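Local coordinates for protein ORC2 (Aeropyrum pernix, PDB 1W5T) that binds DNA and takes part in regulating DNA replication, and has an N-terminal AAA+ ATPase domain and a C-terminal winged-helix domain, at residues A[39-44]-A[48-53]; A[132-137]-A[172-177]; A[111-116]-A[136-141]. All coordinates share one frame; numbering follows the deposited sequence.

All three contacts belong to the AAA+ ATPase part of ORC2 and lie on one side of the chain's centre, away from the nucleotide site. Contact 1 comes first along the chain, joining the end of helix 28-43 to the lead-in of strand 51-56. Contact 3 opens next, at 111-116; it shares Glu136 and Asn137 with contact 2, which closes last, at 172-177. Centre to centre, contacts 2 and 3 are about 10 Å apart, and contact 1 is about 16 Å from contact 2 and about 18 Å from contact 3. Contacts 1 and 3 reach the same parallel sheet and touch where Leu42 and Leu48 pack on Tyr139; contact 2 joins on at the end of helix 122-136.

Contact 1: residues A[39-44]-A[48-53]; sequences LNRLLS and LSDVNM
The carboxylate of Asp50 is gripped at both oxygens by one arginine, Arg41. NE of Arg41 gives a hydrogen bond to OD1 of Asp50 at 3.0 Å, and NH1 of Arg41 reaches OD2 of Asp50, also at 3.0 Å, completing a side-on, two-nitrogen salt bridge. Both oxygens are met on their syn sides, but the pairing is far from flat: the guanidinium and carboxylate planes stand 53° apart, and the NH1 bond is bent, with 132° at its hydrogen. CG of Arg41 lies anti to the backbone N (chi1 -179°), and bends at chi2 and chi3 bring NE and NH1 alongside the two oxygens, with CB of Arg41 3.5 Å from OD1 of Asp50. Beside this grip, OG of Ser49 lies 3.6 Å from CD of Arg41, against the aliphatic part of the arginine. The salt bridge sits at the surface and joins the end of helix 28-43 to the residues leading into strand 51-56. Nearby, Leu42 touches Ala80 of helix 65-82 and Leu48 touches Tyr38 of helix 28-43, while the backbone of Asp50 bonds to Phe182 as strand 51-56 enters the parallel sheet alongside strand 180-186.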
# COMPACT_ATOMS: atom_id res chain seq x y z
N LEU A 39 -6.93 -6.39 21.05
CA LEU A 39 -7.37 -6.13 22.42
C LEU A 39 -8.27 -7.22 23.03
O LEU A 39 -8.08 -7.59 24.19
CB LEU A 39 -8.11 -4.81 22.49
CG LEU A 39 -7.45 -3.47 22.88
CD1 LEU A 39 -5.97 -3.55 23.23
CD2 LEU A 39 -7.73 -2.42 21.84
N ASN A 40 -9.25 -7.72 22.28
CA ASN A 40 -10.10 -8.82 22.72
C ASN A 40 -9.32 -10.01 23.29
O ASN A 40 -9.70 -10.55 24.33
CB ASN A 40 -10.95 -9.37 21.54
CG ASN A 40 -12.09 -8.47 21.17
OD1 ASN A 40 -12.72 -8.67 20.13
ND2 ASN A 40 -12.39 -7.48 22.02
N ARG A 41 -8.30 -10.46 22.55
CA ARG A 41 -7.39 -11.52 23.00
C ARG A 41 -6.62 -11.04 24.24
O ARG A 41 -6.49 -11.75 25.22
CB ARG A 41 -6.46 -11.91 21.86
CG ARG A 41 -5.47 -13.02 22.16
CD ARG A 41 -5.77 -14.40 21.55
NE ARG A 41 -6.52 -14.41 20.31
CZ ARG A 41 -7.16 -15.42 19.76
NH1 ARG A 41 -7.75 -15.19 18.60
NH2 ARG A 41 -7.25 -16.63 20.33
N LEU A 42 -6.15 -9.80 24.22
CA LEU A 42 -5.25 -9.33 25.26
C LEU A 42 -5.96 -8.98 26.56
O LEU A 42 -5.47 -9.27 27.61
CB LEU A 42 -4.47 -8.13 24.72
CG LEU A 42 -3.09 -7.67 25.19
CD1 LEU A 42 -3.24 -6.22 25.62
CD2 LEU A 42 -2.44 -8.56 26.24
N LEU A 43 -7.09 -8.30 26.46
CA LEU A 43 -7.83 -7.85 27.63
C LEU A 43 -8.63 -9.00 28.30
O LEU A 43 -9.15 -8.84 29.39
CB LEU A 43 -8.77 -6.72 27.25
CG LEU A 43 -8.32 -5.30 27.53
CD1 LEU A 43 -6.78 -5.09 27.56
CD2 LEU A 43 -8.95 -4.39 26.51
N SER A 44 -8.69 -10.16 27.64
CA SER A 44 -9.28 -11.36 28.21
C SER A 44 -8.24 -12.36 28.75
O SER A 44 -8.57 -13.53 28.95
CB SER A 44 -10.14 -12.04 27.17
OG SER A 44 -9.38 -12.97 26.43
N LEU A 48 -1.18 -11.93 23.41
CA LEU A 48 -1.10 -11.37 22.05
C LEU A 48 -0.58 -12.45 21.15
O LEU A 48 0.48 -13.03 21.41
CB LEU A 48 -0.07 -10.22 22.01
CG LEU A 48 -0.42 -8.79 21.59
CD1 LEU A 48 0.83 -7.96 21.44
CD2 LEU A 48 -1.24 -8.73 20.29
N SER A 49 -1.33 -12.76 20.09
CA SER A 49 -0.92 -13.81 19.15
C SER A 49 -1.56 -13.71 17.76
O SER A 49 -1.13 -14.43 16.83
CB SER A 49 -1.21 -15.18 19.71
OG SER A 49 -2.57 -15.25 20.06
N ASP A 50 -2.55 -12.83 17.61
CA ASP A 50 -3.24 -12.71 16.32
C ASP A 50 -2.36 -12.20 15.18
O ASP A 50 -1.45 -11.40 15.38
CB ASP A 50 -4.47 -11.83 16.46
CG ASP A 50 -5.56 -12.50 17.25
OD1 ASP A 50 -5.74 -12.18 18.45
OD2 ASP A 50 -6.25 -13.40 16.75
N VAL A 51 -2.65 -12.68 13.98
CA VAL A 51 -1.98 -12.22 12.78
C VAL A 51 -3.07 -11.67 11.89
O VAL A 51 -3.98 -12.39 11.51
CB VAL A 51 -1.21 -13.38 12.07
CG1 VAL A 51 -0.69 -12.95 10.70
CG2 VAL A 51 -0.08 -13.92 12.95
N ASN A 52 -2.98 -10.38 11.57
CA ASN A 52 -3.94 -9.76 10.64
C ASN A 52 -3.24 -9.07 9.45
O ASN A 52 -2.06 -8.82 9.48
CB ASN A 52 -4.86 -8.79 11.37
CG ASN A 52 -5.64 -9.45 12.52
OD1 ASN A 52 -6.29 -10.47 12.33
ND2 ASN A 52 -5.61 -8.84 13.70
N MET A 53 -3.97 -8.77 8.40
CA MET A 53 -3.35 -8.15 7.27
C MET A 53 -4.17 -6.98 6.76
O MET A 53 -5.40 -7.02 6.77
CB MET A 53 -3.14 -9.17 6.15
CG MET A 53 -2.56 -8.56 4.86
SD MET A 53 -2.25 -9.71 3.51
CE MET A 53 -0.72 -10.40 4.03

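Contact 2: residues A[132-137]-A[172-177]; sequences NLYVEN and PSRDGV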
# COMPACT_ATOMS: atom_id res chain seq x y z
N ASN A 132 12.87 -12.26 26.78
CA ASN A 132 12.87 -10.84 27.29
C ASN A 132 11.45 -10.29 27.49
O ASN A 132 11.20 -9.56 28.42
CB ASN A 132 13.63 -9.89 26.35
CG ASN A 132 15.14 -10.01 26.47
OD1 ASN A 132 15.80 -9.20 27.14
ND2 ASN A 132 15.72 -11.01 25.80
N LEU A 133 10.52 -10.65 26.61
CA LEU A 133 9.13 -10.21 26.75
C LEU A 133 8.51 -10.85 28.00
O LEU A 133 7.72 -10.22 28.73
CB LEU A 133 8.31 -10.50 25.49
CG LEU A 133 8.63 -9.63 24.25
CD1 LEU A 133 8.09 -10.30 22.97
CD2 LEU A 133 8.10 -8.11 24.33
N TYR A 134 8.90 -12.09 28.28
CA TYR A 134 8.47 -12.75 29.50
C TYR A 134 9.15 -12.11 30.75
O TYR A 134 8.47 -11.81 31.75
CB TYR A 134 8.72 -14.27 29.39
CG TYR A 134 8.79 -14.95 30.73
CD1 TYR A 134 7.64 -15.22 31.44
CD2 TYR A 134 10.00 -15.23 31.32
CE1 TYR A 134 7.71 -15.81 32.71
CE2 TYR A 134 10.08 -15.82 32.58
CZ TYR A 134 8.94 -16.10 33.25
OH TYR A 134 9.02 -16.65 34.50
N VAL A 135 10.47 -11.90 30.71
CA VAL A 135 11.16 -11.28 31.85
C VAL A 135 10.48 -9.96 32.23
O VAL A 135 10.11 -9.73 33.38
CB VAL A 135 12.67 -11.16 31.65
CG1 VAL A 135 13.31 -10.27 32.71
CG2 VAL A 135 13.28 -12.58 31.65
N GLU A 136 10.20 -9.18 31.21
CA GLU A 136 9.75 -7.81 31.36
C GLU A 136 8.28 -7.66 31.63
O GLU A 136 7.85 -6.64 32.16
CB GLU A 136 10.06 -7.06 30.06
CG GLU A 136 11.54 -6.91 29.81
CD GLU A 136 12.07 -5.67 30.46
OE1 GLU A 136 13.29 -5.41 30.31
OE2 GLU A 136 11.26 -4.96 31.12
N ASN A 137 7.53 -8.69 31.27
CA ASN A 137 6.08 -8.66 31.31
C ASN A 137 5.55 -7.66 30.29
O ASN A 137 4.70 -6.85 30.59
CB ASN A 137 5.55 -8.37 32.73
CG ASN A 137 4.06 -8.66 32.86
OD1 ASN A 137 3.41 -9.16 31.92
ND2 ASN A 137 3.51 -8.32 34.02
N PRO A 172 7.42 -21.81 22.69
CA PRO A 172 6.54 -21.54 23.85
C PRO A 172 7.27 -20.70 24.87
O PRO A 172 8.48 -20.82 24.98
CB PRO A 172 6.25 -22.94 24.42
CG PRO A 172 6.60 -23.88 23.28
CD PRO A 172 7.81 -23.24 22.62
N SER A 173 6.55 -19.82 25.55
CA SER A 173 7.10 -19.04 26.63
C SER A 173 7.21 -19.88 27.92
O SER A 173 6.60 -20.94 28.03
CB SER A 173 6.16 -17.89 26.88
OG SER A 173 4.82 -18.36 26.79
N ARG A 174 8.00 -19.40 28.88
CA ARG A 174 8.22 -20.07 30.17
C ARG A 174 6.93 -20.25 30.93
O ARG A 174 6.71 -21.29 31.51
CB ARG A 174 9.21 -19.28 31.01
CG ARG A 174 10.53 -19.99 31.13
CD ARG A 174 11.75 -19.28 30.58
NE ARG A 174 12.81 -20.13 31.02
CZ ARG A 174 13.82 -20.66 30.34
NH1 ARG A 174 14.10 -20.36 29.08
NH2 ARG A 174 14.58 -21.50 31.02
N ASP A 175 6.08 -19.22 30.92
CA ASP A 175 4.78 -19.25 31.60
C ASP A 175 3.57 -19.51 30.69
O ASP A 175 2.46 -19.39 31.15
CB ASP A 175 4.60 -17.93 32.35
CG ASP A 175 4.51 -16.73 31.41
OD1 ASP A 175 4.74 -16.91 30.20
OD2 ASP A 175 4.20 -15.58 31.77
N GLY A 176 3.78 -19.82 29.41
CA GLY A 176 2.69 -20.06 28.47
C GLY A 176 1.83 -18.87 28.05
O GLY A 176 0.70 -19.05 27.53
N VAL A 177 2.32 -17.65 28.32
CA VAL A 177 1.65 -16.43 27.87
C VAL A 177 2.22 -16.04 26.48
O VAL A 177 3.42 -15.76 26.34
CB VAL A 177 1.80 -15.27 28.93
CG1 VAL A 177 1.07 -14.03 28.50
CG2 VAL A 177 1.24 -15.67 30.30
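A Schellman motif ends helix 122-136, and in the helix's last turn Tyr134 lays its ring against the loop that leads from helix 167-170 to strand 180-186. Asn137, with positive phi, is the C-prime residue of the motif: its N bonds to O of Tyr134, while N of His138 reaches back to O of Leu133. The contact is a helix end packed on a loop of the AAA+ core, at the surface and away from the nucleotide. Tyr134 carries the helix side of it. Its CG stands anti to the backbone N, which sends the ring out toward Arg174 and Asp175. CB of Arg174 sits over the centre of one ring face, 3.9 Å from the centroid of the Tyr134 ring and 12° off the normal, a CH-pi contact made by the root of the arginine. The guanidinium end leads away from the helix segment 132-137, and NH1 of Arg174 forms no more than a long, weak ion pair with Asp131. Asp175 takes another side of the ring: its OD2 comes to the edge, near the plane, 3.5 Å from CD1 of Tyr134, and its carboxylate is turned 74° from the ring. Two polar interactions hold this carboxylate. OD2 of Asp175 pairs in a salt bridge with Arg179, whose guanidinium also binds OD1 of Asn137 and so links the helix cap to the loop. OD1 of Asp175 closes an Asx turn, accepting a nearly straight bond from N of Val177 at 3.2 Å; this N-H arrives from above the carboxylate plane, 62° out of it.

Contact 3: residues A[111-116]-A[136-141]; sequences TGYPIQ and ENHYLL
The two backbones stay well separated, the CA atoms of Thr111 and Leu140 lying 8.3 Å apart and those of Tyr113 and Glu136 9.7 Å, and side chains span the distance. Tyr113 makes the polar link: its OH forms a short hydrogen bond of 2.6 Å with ND1 of His138, at the imidazole edge, in which either partner could be the donor. With CG of Tyr113 beside its own backbone N (chi1 -66°), the ring extends toward the imidazole. The two rings meet rim to rim, planes only 20° from parallel. CB of Glu136 instead lies over the centre of one imidazole face, 3.5 Å above its plane, and CG of Glu136 comes to 3.6 Å from CE2 of Tyr113. These groups belong to a beta-alpha-beta crossover of the AAA+ core, from strand 87-93 to its parallel neighbour 139-145, with helices 100-111 and 122-136 in the connection; 111-116 follows the first helix and 136-141 returns to the sheet. Leu133 and Lys88 each pack on both Tyr113 and His138. On strand 139-145, CD1 of Leu140 meets CG2 of Thr111, at the end of helix 100-111, at 3.9 Å. The hydroxyl of Thr111 joins that helix end to the loop: OG1 accepts from N of Tyr113 in an ST turn and is hydrogen-bonded to O of Val108 in the helix.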
# COMPACT_ATOMS: atom_id res chain seq x y z
N THR A 111 12.84 -2.72 20.20
CA THR A 111 12.35 -3.00 21.55
C THR A 111 13.28 -2.29 22.51
O THR A 111 12.90 -2.01 23.64
CB THR A 111 12.39 -4.52 21.87
OG1 THR A 111 13.76 -5.00 21.81
CG2 THR A 111 11.62 -5.35 20.84
N GLY A 112 14.52 -2.09 22.08
CA GLY A 112 15.58 -1.61 22.96
C GLY A 112 16.19 -2.64 23.88
O GLY A 112 17.09 -2.30 24.66
N TYR A 113 15.70 -3.88 23.84
CA TYR A 113 16.21 -4.95 24.71
C TYR A 113 17.66 -5.31 24.38
O TYR A 113 18.08 -5.31 23.20
CB TYR A 113 15.35 -6.22 24.59
CG TYR A 113 13.92 -6.14 25.09
CD1 TYR A 113 12.93 -6.86 24.44
CD2 TYR A 113 13.56 -5.36 26.21
CE1 TYR A 113 11.61 -6.84 24.84
CE2 TYR A 113 12.22 -5.32 26.66
CZ TYR A 113 11.23 -6.09 25.97
OH TYR A 113 9.87 -6.15 26.31
N PRO A 114 18.47 -5.60 25.39
CA PRO A 114 19.88 -5.88 25.10
C PRO A 114 19.99 -7.35 24.76
O PRO A 114 20.12 -8.23 25.60
CB PRO A 114 20.58 -5.49 26.40
CG PRO A 114 19.53 -5.67 27.48
CD PRO A 114 18.17 -5.72 26.83
N ILE A 115 19.84 -7.62 23.49
CA ILE A 115 19.86 -8.98 22.99
C ILE A 115 20.95 -8.96 21.96
O ILE A 115 20.93 -8.12 21.09
CB ILE A 115 18.52 -9.33 22.37
CG1 ILE A 115 17.52 -9.72 23.45
CG2 ILE A 115 18.68 -10.48 21.33
CD1 ILE A 115 16.08 -9.60 23.00
N GLN A 116 21.91 -9.88 22.06
CA GLN A 116 23.01 -9.92 21.13
C GLN A 116 22.57 -10.72 19.96
O GLN A 116 22.14 -11.86 20.07
CB GLN A 116 24.28 -10.50 21.75
CG GLN A 116 25.48 -10.52 20.77
CD GLN A 116 25.90 -9.14 20.20
OE1 GLN A 116 26.70 -8.43 20.81
NE2 GLN A 116 25.34 -8.77 19.04
N GLU A 136 10.20 -9.18 31.21
CA GLU A 136 9.75 -7.81 31.36
C GLU A 136 8.28 -7.66 31.63
O GLU A 136 7.85 -6.64 32.16
CB GLU A 136 10.06 -7.06 30.06
CG GLU A 136 11.54 -6.91 29.81
CD GLU A 136 12.07 -5.67 30.46
OE1 GLU A 136 13.29 -5.41 30.31
OE2 GLU A 136 11.26 -4.96 31.12
N ASN A 137 7.53 -8.69 31.27
CA ASN A 137 6.08 -8.66 31.31
C ASN A 137 5.55 -7.66 30.29
O ASN A 137 4.70 -6.85 30.59
CB ASN A 137 5.55 -8.37 32.73
CG ASN A 137 4.06 -8.66 32.86
OD1 ASN A 137 3.41 -9.16 31.92
ND2 ASN A 137 3.51 -8.32 34.02
N HIS A 138 6.10 -7.74 29.08
CA HIS A 138 5.70 -6.89 27.99
C HIS A 138 5.03 -7.72 26.85
O HIS A 138 5.25 -8.94 26.69
CB HIS A 138 6.95 -6.20 27.42
CG HIS A 138 7.53 -5.13 28.27
ND1 HIS A 138 8.73 -4.51 27.97
CD2 HIS A 138 7.10 -4.57 29.43
CE1 HIS A 138 9.00 -3.59 28.88
NE2 HIS A 138 8.02 -3.60 29.78
N TYR A 139 4.24 -7.06 26.03
CA TYR A 139 3.73 -7.65 24.79
C TYR A 139 4.32 -6.88 23.57
O TYR A 139 4.72 -5.72 23.69
CB TYR A 139 2.23 -7.56 24.82
CG TYR A 139 1.66 -8.23 26.04
CD1 TYR A 139 1.55 -7.56 27.29
CD2 TYR A 139 1.25 -9.55 25.96
CE1 TYR A 139 1.03 -8.23 28.42
CE2 TYR A 139 0.73 -10.21 27.06
CZ TYR A 139 0.61 -9.57 28.27
OH TYR A 139 0.06 -10.30 29.31
N LEU A 140 4.41 -7.54 22.42
CA LEU A 140 5.03 -6.92 21.25
C LEU A 140 4.12 -7.10 20.06
O LEU A 140 3.79 -8.20 19.67
CB LEU A 140 6.40 -7.54 20.98
CG LEU A 140 7.24 -7.15 19.74
CD1 LEU A 140 7.88 -5.74 19.85
CD2 LEU A 140 8.29 -8.20 19.44
N LEU A 141 3.69 -6.00 19.49
CA LEU A 141 2.91 -6.03 18.28
C LEU A 141 3.81 -5.54 17.12
O LEU A 141 4.33 -4.41 17.13
CB LEU A 141 1.64 -5.23 18.47
CG LEU A 141 0.56 -5.11 17.41
CD1 LEU A 141 0.44 -6.37 16.57
CD2 LEU A 141 -0.73 -4.79 18.07